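Local atomic coordinates of ketol-acid reductoisomerase (uncultured archaeon GZfos26G2, PDB entry 4XDY), a protein that catalyses the magnesium-dependent alkyl migration and NADH-dependent reduction of (S)-2-acetolactate to (R)-2,3-dihydroxy-isovalerate in branched-chain amino-acid biosynthesis. Residues Y24-N33 and S57-F66; I130-E141 and V168-W178. One frame throughout, in Å; residues are numbered along the deposited sequence.

Interaction 1: residues Y24-N33 and S57-F66. With NAI (1,4-dihydronicotinamide adenine dinucleotide), chain E.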
loop_
_atom_site.group_PDB
_atom_site.type_symbol
_atom_site.label_atom_id
_atom_site.label_comp_id
_atom_site.label_asym_id
_atom_site.label_seq_id
_atom_site.Cartn_x
_atom_site.Cartn_y
_atom_site.Cartn_z
ATOM N N TYR A 24 24.207 -8.188 8.703
ATOM C CA TYR A 24 23.336 -8.993 7.937
ATOM C C TYR A 24 21.911 -8.888 8.430
ATOM O O TYR A 24 21.342 -9.912 8.776
ATOM C CB TYR A 24 23.806 -10.491 7.998
ATOM C CG TYR A 24 23.290 -11.462 6.995
ATOM C CD1 TYR A 24 23.784 -11.508 5.704
ATOM C CD2 TYR A 24 22.367 -12.438 7.349
ATOM C CE1 TYR A 24 23.342 -12.413 4.773
ATOM C CE2 TYR A 24 21.906 -13.374 6.421
ATOM C CZ TYR A 24 22.436 -13.391 5.123
ATOM O OH TYR A 24 22.005 -14.262 4.157
ATOM N N GLY A 25 21.302 -7.693 8.370
ATOM C CA GLY A 25 19.934 -7.445 8.786
ATOM C C GLY A 25 19.076 -7.175 7.564
ATOM O O GLY A 25 19.248 -7.816 6.532
ATOM N N ALA A 26 18.098 -6.272 7.660
ATOM C CA ALA A 26 17.089 -6.192 6.561
ATOM C C ALA A 26 17.814 -5.917 5.235
ATOM O O ALA A 26 17.550 -6.580 4.221
ATOM C CB ALA A 26 16.121 -5.044 6.855
ATOM N N GLN A 27 18.693 -4.920 5.240
ATOM C CA GLN A 27 19.426 -4.550 4.035
ATOM C C GLN A 27 20.628 -5.490 3.727
ATOM O O GLN A 27 20.815 -5.857 2.579
ATOM C CB GLN A 27 19.863 -3.098 4.080
ATOM C CG GLN A 27 18.719 -2.096 3.807
ATOM C CD GLN A 27 18.031 -2.248 2.462
ATOM O OE1 GLN A 27 16.813 -2.000 2.329
ATOM N NE2 GLN A 27 18.773 -2.633 1.487
ATOM N N GLY A 28 21.425 -5.833 4.713
ATOM C CA GLY A 28 22.618 -6.647 4.495
ATOM C C GLY A 28 22.227 -8.009 3.943
ATOM O O GLY A 28 22.882 -8.530 3.021
ATOM N N ASP A 29 21.177 -8.609 4.509
ATOM C CA ASP A 29 20.672 -9.909 4.051
ATOM C C ASP A 29 20.192 -9.814 2.576
ATOM O O ASP A 29 20.685 -10.552 1.664
ATOM C CB ASP A 29 19.638 -10.462 5.061
ATOM C CG ASP A 29 19.153 -11.870 4.755
ATOM O OD1 ASP A 29 19.211 -12.373 3.591
ATOM O OD2 ASP A 29 18.590 -12.502 5.668
ATOM N N ALA A 30 19.333 -8.827 2.279
ATOM C CA ALA A 30 18.865 -8.647 0.908
ATOM C C ALA A 30 20.009 -8.366 -0.041
ATOM O O ALA A 30 20.086 -9.008 -1.117
ATOM C CB ALA A 30 17.878 -7.493 0.851
ATOM N N GLN A 31 20.846 -7.406 0.309
ATOM C CA GLN A 31 21.874 -6.930 -0.622
ATOM C C GLN A 31 22.947 -8.037 -0.851
ATOM O O GLN A 31 23.359 -8.298 -1.995
ATOM C CB GLN A 31 22.506 -5.641 -0.226
ATOM C CG GLN A 31 21.479 -4.511 -0.283
ATOM C CD GLN A 31 22.052 -3.098 -0.158
ATOM O OE1 GLN A 31 21.467 -2.201 0.475
ATOM N NE2 GLN A 31 23.184 -2.920 -0.677
ATOM N N ALA A 32 23.395 -8.621 0.220
ATOM C CA ALA A 32 24.336 -9.739 0.115
ATOM C C ALA A 32 23.867 -10.880 -0.790
ATOM O O ALA A 32 24.646 -11.397 -1.617
ATOM C CB ALA A 32 24.747 -10.222 1.511
ATOM N N ASN A 33 22.615 -11.277 -0.667
ATOM C CA ASN A 33 22.106 -12.343 -1.456
ATOM C C ASN A 33 21.852 -11.965 -2.879
ATOM O O ASN A 33 22.032 -12.787 -3.767
ATOM C CB ASN A 33 20.863 -12.925 -0.827
ATOM C CG ASN A 33 21.204 -13.854 0.342
ATOM O OD1 ASN A 33 21.643 -14.984 0.110
ATOM N ND2 ASN A 33 21.124 -13.356 1.594
ATOM N N SER A 57 21.864 -13.050 13.420
ATOM C CA SER A 57 22.287 -12.599 12.098
ATOM C C SER A 57 23.614 -13.280 11.681
ATOM O O SER A 57 23.785 -13.691 10.514
ATOM C CB SER A 57 22.483 -11.088 12.153
ATOM O OG SER A 57 21.236 -10.482 12.429
ATOM N N TRP A 58 24.537 -13.398 12.630
ATOM C CA TRP A 58 25.754 -14.199 12.419
ATOM C C TRP A 58 25.427 -15.649 11.947
ATOM O O TRP A 58 25.916 -16.137 10.924
ATOM C CB TRP A 58 26.612 -14.137 13.702
ATOM C CG TRP A 58 27.858 -15.001 13.647
ATOM C CD1 TRP A 58 27.921 -16.347 13.812
ATOM C CD2 TRP A 58 29.219 -14.560 13.427
ATOM N NE1 TRP A 58 29.234 -16.783 13.688
ATOM C CE2 TRP A 58 30.048 -15.705 13.479
ATOM C CE3 TRP A 58 29.810 -13.309 13.213
ATOM C CZ2 TRP A 58 31.445 -15.641 13.297
ATOM C CZ3 TRP A 58 31.203 -13.239 13.052
ATOM C CH2 TRP A 58 32.006 -14.406 13.088
ATOM N N GLU A 59 24.533 -16.307 12.671
ATOM C CA GLU A 59 24.172 -17.683 12.384
ATOM C C GLU A 59 23.476 -17.754 11.060
ATOM O O GLU A 59 23.703 -18.673 10.228
ATOM C CB GLU A 59 23.218 -18.212 13.500
ATOM C CG GLU A 59 23.768 -18.131 14.925
ATOM C CD GLU A 59 25.097 -18.895 15.111
ATOM O OE1 GLU A 59 25.442 -19.797 14.301
ATOM O OE2 GLU A 59 25.822 -18.579 16.075
ATOM N N LYS A 60 22.597 -16.772 10.808
ATOM C CA LYS A 60 21.813 -16.879 9.612
ATOM C C LYS A 60 22.720 -16.763 8.387
ATOM O O LYS A 60 22.530 -17.478 7.405
ATOM C CB LYS A 60 20.665 -15.851 9.551
ATOM C CG LYS A 60 19.766 -16.068 8.324
ATOM C CD LYS A 60 18.590 -15.047 8.321
ATOM C CE LYS A 60 17.555 -15.303 7.233
ATOM N NZ LYS A 60 18.135 -15.145 5.867
ATOM N N ALA A 61 23.643 -15.807 8.418
ATOM C CA ALA A 61 24.573 -15.620 7.301
ATOM C C ALA A 61 25.437 -16.886 7.052
ATOM O O ALA A 61 25.697 -17.221 5.891
ATOM C CB ALA A 61 25.476 -14.431 7.573
ATOM N N LYS A 62 25.845 -17.586 8.129
ATOM C CA LYS A 62 26.572 -18.935 7.982
ATOM C C LYS A 62 25.712 -19.966 7.267
ATOM O O LYS A 62 26.085 -20.526 6.228
ATOM C CB LYS A 62 27.011 -19.441 9.336
ATOM C CG LYS A 62 28.197 -18.732 9.934
ATOM C CD LYS A 62 28.958 -19.677 10.862
ATOM C CE LYS A 62 30.192 -19.003 11.445
ATOM N NZ LYS A 62 31.308 -18.811 10.453
ATOM N N GLU A 63 24.477 -20.064 7.739
ATOM C CA GLU A 63 23.443 -20.900 7.203
ATOM C C GLU A 63 23.067 -20.616 5.777
ATOM O O GLU A 63 22.720 -21.531 5.039
ATOM C CB GLU A 63 22.278 -20.679 8.122
ATOM C CG GLU A 63 21.131 -21.626 7.994
ATOM C CD GLU A 63 20.212 -21.407 9.163
ATOM O OE1 GLU A 63 20.691 -21.495 10.329
ATOM O OE2 GLU A 63 19.038 -21.088 8.904
ATOM N N ASP A 64 23.139 -19.342 5.358
ATOM C CA ASP A 64 22.766 -18.944 3.999
ATOM C C ASP A 64 23.964 -19.111 3.051
ATOM O O ASP A 64 23.886 -18.756 1.858
ATOM C CB ASP A 64 22.257 -17.464 4.036
ATOM C CG ASP A 64 20.934 -17.318 4.730
ATOM O OD1 ASP A 64 20.245 -18.362 4.891
ATOM O OD2 ASP A 64 20.515 -16.172 5.095
ATOM N N GLY A 65 25.085 -19.614 3.592
ATOM C CA GLY A 65 26.203 -20.044 2.796
ATOM C C GLY A 65 27.260 -18.999 2.579
ATOM O O GLY A 65 28.026 -19.128 1.688
ATOM N N PHE A 66 27.320 -17.956 3.402
ATOM C CA PHE A 66 28.368 -16.953 3.280
ATOM C C PHE A 66 29.587 -17.259 4.096
ATOM O O PHE A 66 29.482 -17.859 5.141
ATOM C CB PHE A 66 27.794 -15.589 3.751
ATOM C CG PHE A 66 26.835 -15.031 2.804
ATOM C CD1 PHE A 66 27.280 -14.215 1.764
ATOM C CD2 PHE A 66 25.516 -15.334 2.894
ATOM C CE1 PHE A 66 26.378 -13.725 0.817
ATOM C CE2 PHE A 66 24.619 -14.851 1.956
ATOM C CZ PHE A 66 25.043 -14.030 0.940
HETATM P PA NAI E . 19.646 -3.615 10.955
HETATM O O1A NAI E . 18.994 -2.809 12.089
HETATM O O2A NAI E . 18.891 -4.678 10.285
HETATM O O5B NAI E . 21.095 -4.037 11.521
HETATM C C5B NAI E . 21.948 -4.923 10.741
HETATM C C4B NAI E . 22.628 -5.933 11.714
HETATM O O4B NAI E . 23.504 -5.148 12.515
HETATM C C3B NAI E . 21.735 -6.694 12.729
HETATM O O3B NAI E . 21.077 -7.748 12.024
HETATM C C2B NAI E . 22.736 -7.108 13.786
HETATM O O2B NAI E . 23.291 -8.370 13.409
HETATM C C1B NAI E . 23.792 -5.980 13.668
HETATM N N9A NAI E . 23.780 -5.128 14.845
HETATM C C8A NAI E . 22.611 -4.607 15.411
HETATM N N7A NAI E . 22.933 -3.879 16.472
HETATM C C5A NAI E . 24.283 -3.956 16.609
HETATM C C6A NAI E . 25.250 -3.441 17.560
HETATM N N6A NAI E . 24.879 -2.692 18.607
HETATM N N1A NAI E . 26.576 -3.675 17.371
HETATM C C2A NAI E . 26.994 -4.445 16.345
HETATM N N3A NAI E . 26.197 -4.962 15.426
HETATM C C4A NAI E . 24.831 -4.763 15.519
HETATM O O3 NAI E . 20.130 -2.478 9.803
HETATM P PN NAI E . 19.174 -2.042 8.513
HETATM O O1N NAI E . 17.808 -1.601 9.001
HETATM O O2N NAI E . 19.274 -3.146 7.548
HETATM O O5D NAI E . 19.948 -0.703 8.179
HETATM C C5D NAI E . 21.235 -0.789 7.480
HETATM C C4D NAI E . 21.542 0.538 6.697
HETATM O O4D NAI E . 20.603 0.500 5.603
HETATM C C3D NAI E . 21.245 1.831 7.431
HETATM O O3D NAI E . 22.167 2.849 7.022
HETATM C C2D NAI E . 19.812 2.234 7.011
HETATM O O2D NAI E . 19.473 3.613 7.135
HETATM C C1D NAI E . 19.821 1.756 5.574
HETATM N N1N NAI E . 18.547 1.441 4.918
HETATM C C2N NAI E . 17.731 0.536 5.498
HETATM C C3N NAI E . 16.559 0.189 4.922
HETATM C C7N NAI E . 15.771 -0.849 5.511
HETATM O O7N NAI E . 15.797 -1.244 6.718
HETATM N N7N NAI E . 15.139 -1.579 4.627
HETATM C C4N NAI E . 16.211 0.799 3.656
HETATM C C5N NAI E . 17.219 1.572 2.997
HETATM C C6N NAI E . 18.349 1.891 3.682
#
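Carboxylate oxygen OD2 of Asp-64 is gripped from two sides. The hydroxyl of Tyr-24 donates to its anti lone pair, with OH 2.6 Å from OD2, while NZ of Lys-60 forms a salt bridge through the syn lone pair of the same oxygen. Lys-60 is nearly straight as far as CE and turns only at its last torsion (chi4 -64°), which brings NZ between two acids: it also lies 2.7 Å from OD2 of Asp-29, on the syn side of that carboxylate, in a second salt bridge. The two acidic oxygens stand 4.2 Å apart, and the shared ammonium probably offsets their repulsion.

The Tyr-24 ring is fixed from several directions. CB of Ala-61 sits over the centre of one face in a CH-pi contact, 3.6 Å from the ring centroid, and CA of Asp-29 lies against the opposite face nearer the rim. The edge of the Tyr-24 ring points toward the face of Phe-66 in an offset edge-to-face pair, planes 64° apart. The phenol oxygen also accepts: ND2 of Asn-33 reaches OH at 2.9 Å, nearly in the amide plane, and gives its other hydrogen to the carbonyl O of Asp-29. OD1 of that amide meets the rim of Phe-66, 3.5 Å from CE2, and CB of Ala-32 packs on CZ of Phe-66.

Beside this packing, the glycine-rich turn holds the NADH. The amides of Ala-26 and Gln-27 donate to the pyrophosphate oxygens O2A and O2N at the start of helix 26-37, as in other Rossmann folds, and OG of Ser-57 is hydrogen-bonded to ribose O3B, 2.8 Å away. With donor and acceptor roles of the phenol both used and its ring held on both faces, Tyr-24 joins the two helices whose N-terminal ends meet the pyrophosphate and the adenosine ribose.

Interaction 2: residues I130-E141 and V168-W178; sequences IMVAPKAPGTEE and VALAMTKAMHW. With NAI (1,4-dihydronicotinamide adenine dinucleotide), chain E; HIO (N-hydroxy-N-isopropyloxamic acid), chain H.
Trp-178 lies with one face of its indole against Pro-134 and its rim against the backbone of the strand. CB of Pro-134 stands 3.8 Å from the centroid of the six-membered ring, a CH-pi contact over the face, and CE of Met-176 covers the opposite face toward the rim. CH2 of the indole comes 3.5 Å from the carbonyl O of Val-132, near the ring plane.

Val-132 meets the indole at about a right angle and spreads its two methyls over helix 168-175. CG1, anti to its own carbonyl carbon (chi1 -60°), reaches CB of Ala-169 and CG2 of Thr-173, whereas CG2 faces the terminal methyls of Met-172 and Met-176. Farther back, CD1 of Ile-130 rests on CB of Ala-169 at 3.8 Å. The axes of strand 130-134 and helix 168-175 approach to 8.2 Å at 26°, helix on sheet in the Rossmann domain, where the strand runs on into the turn lining the nicotinamide and inhibitor pocket.

NE1 of the indole donates a weak, bent bond to OE2 of Glu-141, 3.2 Å away, the carboxylate turned 77° from the ring. A leucine in place of Trp-178 would probably leave OE2 without this donor and open a gap beside Pro-134. The buried carboxylate relies mainly on the amide of Gln-27, a cofactor-binding residue that bonds OE1, with the indole N-H as a weak second donor.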
loop_
_atom_site.group_PDB
_atom_site.type_symbol
_atom_site.label_atom_id
_atom_site.label_comp_id
_atom_site.label_asym_id
_atom_site.label_seq_id
_atom_site.Cartn_x
_atom_site.Cartn_y
_atom_site.Cartn_z
ATOM N N ILE A 130 31.108 6.190 -1.249
ATOM C CA ILE A 130 29.994 6.010 -2.121
ATOM C C ILE A 130 28.729 5.633 -1.351
ATOM O O ILE A 130 28.810 5.146 -0.220
ATOM C CB ILE A 130 30.277 5.005 -3.232
ATOM C CG1 ILE A 130 30.692 3.688 -2.640
ATOM C CG2 ILE A 130 31.402 5.590 -4.121
ATOM C CD1 ILE A 130 30.706 2.597 -3.643
ATOM N N MET A 131 27.599 5.758 -2.028
ATOM C CA MET A 131 26.319 5.338 -1.478
ATOM C C MET A 131 25.463 4.736 -2.544
ATOM O O MET A 131 25.313 5.301 -3.659
ATOM C CB MET A 131 25.553 6.530 -0.814
ATOM C CG MET A 131 24.206 5.979 -0.488
ATOM S SD MET A 131 23.452 7.022 0.667
ATOM C CE MET A 131 23.205 8.177 -0.296
ATOM N N VAL A 132 24.917 3.561 -2.258
ATOM C CA VAL A 132 23.883 2.929 -3.052
ATOM C C VAL A 132 22.634 2.745 -2.174
ATOM O O VAL A 132 22.607 1.851 -1.292
ATOM C CB VAL A 132 24.362 1.636 -3.717
ATOM C CG1 VAL A 132 25.570 1.967 -4.646
ATOM C CG2 VAL A 132 24.844 0.556 -2.694
ATOM N N ALA A 133 21.677 3.638 -2.345
ATOM C CA ALA A 133 20.520 3.720 -1.422
ATOM C C ALA A 133 19.272 3.215 -2.055
ATOM O O ALA A 133 18.753 3.890 -2.947
ATOM C CB ALA A 133 20.331 5.142 -0.968
ATOM N N PRO A 134 18.733 2.019 -1.625
ATOM C CA PRO A 134 17.532 1.511 -2.262
ATOM C C PRO A 134 16.342 2.240 -1.652
ATOM O O PRO A 134 16.308 2.379 -0.442
ATOM C CB PRO A 134 17.527 -0.001 -1.891
ATOM C CG PRO A 134 18.274 -0.038 -0.593
ATOM C CD PRO A 134 19.183 1.132 -0.535
ATOM N N LYS A 135 15.335 2.577 -2.467
ATOM C CA LYS A 135 14.095 3.200 -2.026
ATOM C C LYS A 135 13.104 2.052 -1.760
ATOM O O LYS A 135 12.107 1.814 -2.497
ATOM C CB LYS A 135 13.592 4.204 -3.104
ATOM C CG LYS A 135 14.568 5.306 -3.442
ATOM C CD LYS A 135 14.850 6.275 -2.302
ATOM C CE LYS A 135 16.076 5.991 -1.431
ATOM N NZ LYS A 135 16.334 6.923 -0.239
ATOM N N ALA A 136 13.457 1.217 -0.746
ATOM C CA ALA A 136 12.739 0.000 -0.495
ATOM C C ALA A 136 13.156 -0.621 0.828
ATOM O O ALA A 136 14.336 -0.614 1.193
ATOM C CB ALA A 136 12.997 -1.015 -1.565
ATOM N N PRO A 137 12.167 -1.177 1.556
ATOM C CA PRO A 137 12.536 -2.068 2.640
ATOM C C PRO A 137 13.252 -3.367 2.127
ATOM O O PRO A 137 12.921 -3.914 1.077
ATOM C CB PRO A 137 11.200 -2.395 3.325
ATOM C CG PRO A 137 10.215 -2.261 2.219
ATOM C CD PRO A 137 10.732 -1.198 1.291
ATOM N N GLY A 138 14.162 -3.880 2.924
ATOM C CA GLY A 138 15.050 -4.897 2.410
ATOM C C GLY A 138 14.368 -6.208 1.991
ATOM O O GLY A 138 14.782 -6.834 1.018
ATOM N N THR A 139 13.308 -6.608 2.717
ATOM C CA THR A 139 12.584 -7.854 2.456
ATOM C C THR A 139 11.928 -7.761 1.052
ATOM O O THR A 139 11.907 -8.741 0.287
ATOM C CB THR A 139 11.521 -8.142 3.519
ATOM O OG1 THR A 139 10.653 -7.005 3.653
ATOM C CG2 THR A 139 12.223 -8.460 4.907
ATOM N N GLU A 140 11.398 -6.555 0.695
ATOM C CA GLU A 140 10.623 -6.376 -0.541
ATOM C C GLU A 140 11.604 -6.158 -1.728
ATOM O O GLU A 140 11.329 -6.585 -2.819
ATOM C CB GLU A 140 9.649 -5.206 -0.383
ATOM C CG GLU A 140 8.730 -5.379 0.836
ATOM C CD GLU A 140 8.237 -6.806 1.008
ATOM O OE1 GLU A 140 7.390 -7.183 0.173
ATOM O OE2 GLU A 140 8.656 -7.528 1.984
ATOM N N GLU A 141 12.763 -5.621 -1.421
ATOM C CA GLU A 141 13.928 -5.518 -2.330
ATOM C C GLU A 141 14.399 -6.902 -2.787
ATOM O O GLU A 141 14.575 -7.162 -4.013
ATOM C CB GLU A 141 15.056 -4.783 -1.615
ATOM C CG GLU A 141 16.380 -4.731 -2.352
ATOM C CD GLU A 141 17.484 -4.128 -1.511
ATOM O OE1 GLU A 141 17.174 -3.559 -0.439
ATOM O OE2 GLU A 141 18.667 -4.233 -1.910
ATOM N N VAL A 168 31.981 1.884 -9.592
ATOM C CA VAL A 168 31.757 0.827 -8.591
ATOM C C VAL A 168 30.346 0.940 -8.002
ATOM O O VAL A 168 29.621 -0.043 -7.998
ATOM C CB VAL A 168 32.784 0.902 -7.479
ATOM C CG1 VAL A 168 32.412 -0.051 -6.337
ATOM C CG2 VAL A 168 34.151 0.565 -8.074
ATOM N N ALA A 169 29.971 2.143 -7.609
ATOM C CA ALA A 169 28.599 2.377 -7.020
ATOM C C ALA A 169 27.533 1.997 -8.015
ATOM O O ALA A 169 26.648 1.181 -7.747
ATOM C CB ALA A 169 28.479 3.806 -6.491
ATOM N N LEU A 170 27.640 2.477 -9.275
ATOM C CA LEU A 170 26.609 2.155 -10.240
ATOM C C LEU A 170 26.567 0.649 -10.517
ATOM O O LEU A 170 25.497 0.052 -10.733
ATOM C CB LEU A 170 26.762 2.966 -11.555
ATOM C CG LEU A 170 26.538 4.466 -11.438
ATOM C CD1 LEU A 170 26.968 5.144 -12.728
ATOM C CD2 LEU A 170 25.070 4.847 -11.218
ATOM N N ALA A 171 27.763 0.061 -10.564
ATOM C CA ALA A 171 27.899 -1.344 -10.914
ATOM C C ALA A 171 27.159 -2.168 -9.863
ATOM O O ALA A 171 26.458 -3.117 -10.184
ATOM C CB ALA A 171 29.338 -1.736 -10.967
ATOM N N MET A 172 27.333 -1.765 -8.611
ATOM C CA MET A 172 26.644 -2.464 -7.495
ATOM C C MET A 172 25.125 -2.456 -7.713
ATOM O O MET A 172 24.450 -3.483 -7.534
ATOM C CB MET A 172 27.069 -1.834 -6.157
ATOM C CG MET A 172 28.407 -2.220 -5.664
ATOM S SD MET A 172 28.892 -1.317 -4.213
ATOM C CE MET A 172 27.820 -2.132 -2.973
ATOM N N THR A 173 24.574 -1.322 -8.171
ATOM C CA THR A 173 23.116 -1.225 -8.342
ATOM C C THR A 173 22.613 -2.031 -9.495
ATOM O O THR A 173 21.517 -2.587 -9.503
ATOM C CB THR A 173 22.595 0.224 -8.485
ATOM O OG1 THR A 173 22.980 0.770 -9.766
ATOM C CG2 THR A 173 23.038 1.122 -7.285
ATOM N N LYS A 174 23.480 -2.174 -10.507
ATOM C CA LYS A 174 23.090 -3.025 -11.631
ATOM C C LYS A 174 23.114 -4.514 -11.244
ATOM O O LYS A 174 22.204 -5.264 -11.598
ATOM C CB LYS A 174 24.031 -2.780 -12.834
ATOM C CG LYS A 174 23.553 -3.667 -14.012
ATOM C CD LYS A 174 24.270 -3.483 -15.321
ATOM C CE LYS A 174 23.558 -4.386 -16.359
ATOM N NZ LYS A 174 24.024 -3.846 -17.637
ATOM N N ALA A 175 24.177 -4.923 -10.570
ATOM C CA ALA A 175 24.310 -6.308 -10.058
ATOM C C ALA A 175 23.120 -6.674 -9.090
ATOM O O ALA A 175 22.639 -7.817 -9.035
ATOM C CB ALA A 175 25.611 -6.485 -9.367
ATOM N N MET A 176 22.643 -5.663 -8.344
ATOM C CA MET A 176 21.428 -5.861 -7.478
ATOM C C MET A 176 20.129 -5.657 -8.186
ATOM O O MET A 176 19.051 -5.856 -7.598
ATOM C CB MET A 176 21.526 -4.998 -6.196
ATOM C CG MET A 176 22.657 -5.440 -5.314
ATOM S SD MET A 176 22.858 -4.630 -3.726
ATOM C CE MET A 176 23.388 -2.998 -4.242
ATOM N N HIS A 177 20.193 -5.351 -9.493
ATOM C CA HIS A 177 19.019 -5.229 -10.371
ATOM C C HIS A 177 18.111 -4.013 -10.085
ATOM O O HIS A 177 16.952 -3.937 -10.560
ATOM C CB HIS A 177 18.193 -6.510 -10.394
ATOM C CG HIS A 177 18.922 -7.721 -10.943
ATOM N ND1 HIS A 177 18.277 -8.912 -11.184
ATOM C CD2 HIS A 177 20.218 -7.922 -11.287
ATOM C CE1 HIS A 177 19.149 -9.800 -11.656
ATOM N NE2 HIS A 177 20.339 -9.247 -11.675
ATOM N N TRP A 178 18.634 -3.055 -9.337
ATOM C CA TRP A 178 17.862 -1.840 -9.018
ATOM C C TRP A 178 17.682 -1.009 -10.289
ATOM O O TRP A 178 16.748 -0.282 -10.432
ATOM C CB TRP A 178 18.571 -0.979 -7.986
ATOM C CG TRP A 178 18.800 -1.596 -6.607
ATOM C CD1 TRP A 178 18.427 -2.836 -6.174
ATOM C CD2 TRP A 178 19.558 -1.021 -5.555
ATOM N NE1 TRP A 178 18.917 -3.085 -4.912
ATOM C CE2 TRP A 178 19.596 -1.983 -4.490
ATOM C CE3 TRP A 178 20.219 0.181 -5.390
ATOM C CZ2 TRP A 178 20.297 -1.749 -3.305
ATOM C CZ3 TRP A 178 20.893 0.403 -4.217
ATOM C CH2 TRP A 178 20.913 -0.561 -3.200
HETATM P PA NAI E . 19.646 -3.615 10.955
HETATM O O1A NAI E . 18.994 -2.809 12.089
HETATM O O2A NAI E . 18.891 -4.678 10.285
HETATM O O5B NAI E . 21.095 -4.037 11.521
HETATM C C5B NAI E . 21.948 -4.923 10.741
HETATM C C4B NAI E . 22.628 -5.933 11.714
HETATM O O4B NAI E . 23.504 -5.148 12.515
HETATM C C3B NAI E . 21.735 -6.694 12.729
HETATM O O3B NAI E . 21.077 -7.748 12.024
HETATM C C2B NAI E . 22.736 -7.108 13.786
HETATM O O2B NAI E . 23.291 -8.370 13.409
HETATM C C1B NAI E . 23.792 -5.980 13.668
HETATM N N9A NAI E . 23.780 -5.128 14.845
HETATM C C8A NAI E . 22.611 -4.607 15.411
HETATM N N7A NAI E . 22.933 -3.879 16.472
HETATM C C5A NAI E . 24.283 -3.956 16.609
HETATM C C6A NAI E . 25.250 -3.441 17.560
HETATM N N6A NAI E . 24.879 -2.692 18.607
HETATM N N1A NAI E . 26.576 -3.675 17.371
HETATM C C2A NAI E . 26.994 -4.445 16.345
HETATM N N3A NAI E . 26.197 -4.962 15.426
HETATM C C4A NAI E . 24.831 -4.763 15.519
HETATM O O3 NAI E . 20.130 -2.478 9.803
HETATM P PN NAI E . 19.174 -2.042 8.513
HETATM O O1N NAI E . 17.808 -1.601 9.001
HETATM O O2N NAI E . 19.274 -3.146 7.548
HETATM O O5D NAI E . 19.948 -0.703 8.179
HETATM C C5D NAI E . 21.235 -0.789 7.480
HETATM C C4D NAI E . 21.542 0.538 6.697
HETATM O O4D NAI E . 20.603 0.500 5.603
HETATM C C3D NAI E . 21.245 1.831 7.431
HETATM O O3D NAI E . 22.167 2.849 7.022
HETATM C C2D NAI E . 19.812 2.234 7.011
HETATM O O2D NAI E . 19.473 3.613 7.135
HETATM C C1D NAI E . 19.821 1.756 5.574
HETATM N N1N NAI E . 18.547 1.441 4.918
HETATM C C2N NAI E . 17.731 0.536 5.498
HETATM C C3N NAI E . 16.559 0.189 4.922
HETATM C C7N NAI E . 15.771 -0.849 5.511
HETATM O O7N NAI E . 15.797 -1.244 6.718
HETATM N N7N NAI E . 15.139 -1.579 4.627
HETATM C C4N NAI E . 16.211 0.799 3.656
HETATM C C5N NAI E . 17.219 1.572 2.997
HETATM C C6N NAI E . 18.349 1.891 3.682
HETATM C C1 HIO H . 14.552 3.114 6.283
HETATM O O11 HIO H . 15.300 3.938 6.873
HETATM O O12 HIO H . 14.211 1.944 6.654
HETATM C C2 HIO H . 14.146 3.651 4.910
HETATM O O2 HIO H . 14.815 4.609 4.442
HETATM N N3 HIO H . 13.070 3.248 4.260
HETATM O O3 HIO H . 12.951 3.542 2.832
HETATM C C4 HIO H . 12.027 2.470 4.855
HETATM C C41 HIO H . 10.680 3.130 4.533
HETATM C C42 HIO H . 12.178 1.061 4.293
#

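In the fold
Both contacts lie in the N-terminal Rossmann domain and follow one another along the chain without nesting or crossing. After strand 18-22, interaction 1 closes the excursion through strands 41-50 and 53-54, bringing helix 56-63 back beside helix 26-37. The chain then lays down strands 67-70, 80-83 and 107-110 before interaction 2 opens. That contact closes over the rest of helix 138-146 and strand 153-157, setting helix 165-175 and the residues after it against strand 128-134. The centres of the two contacts are about 16 Å apart, yet they touch where Gln-27 meets Glu-141. Both border the same NADH: 57-66 at its adenosine ribose, 24-33 at its pyrophosphate and, through Gln-27, its nicotinamide, which 130-141 also borders.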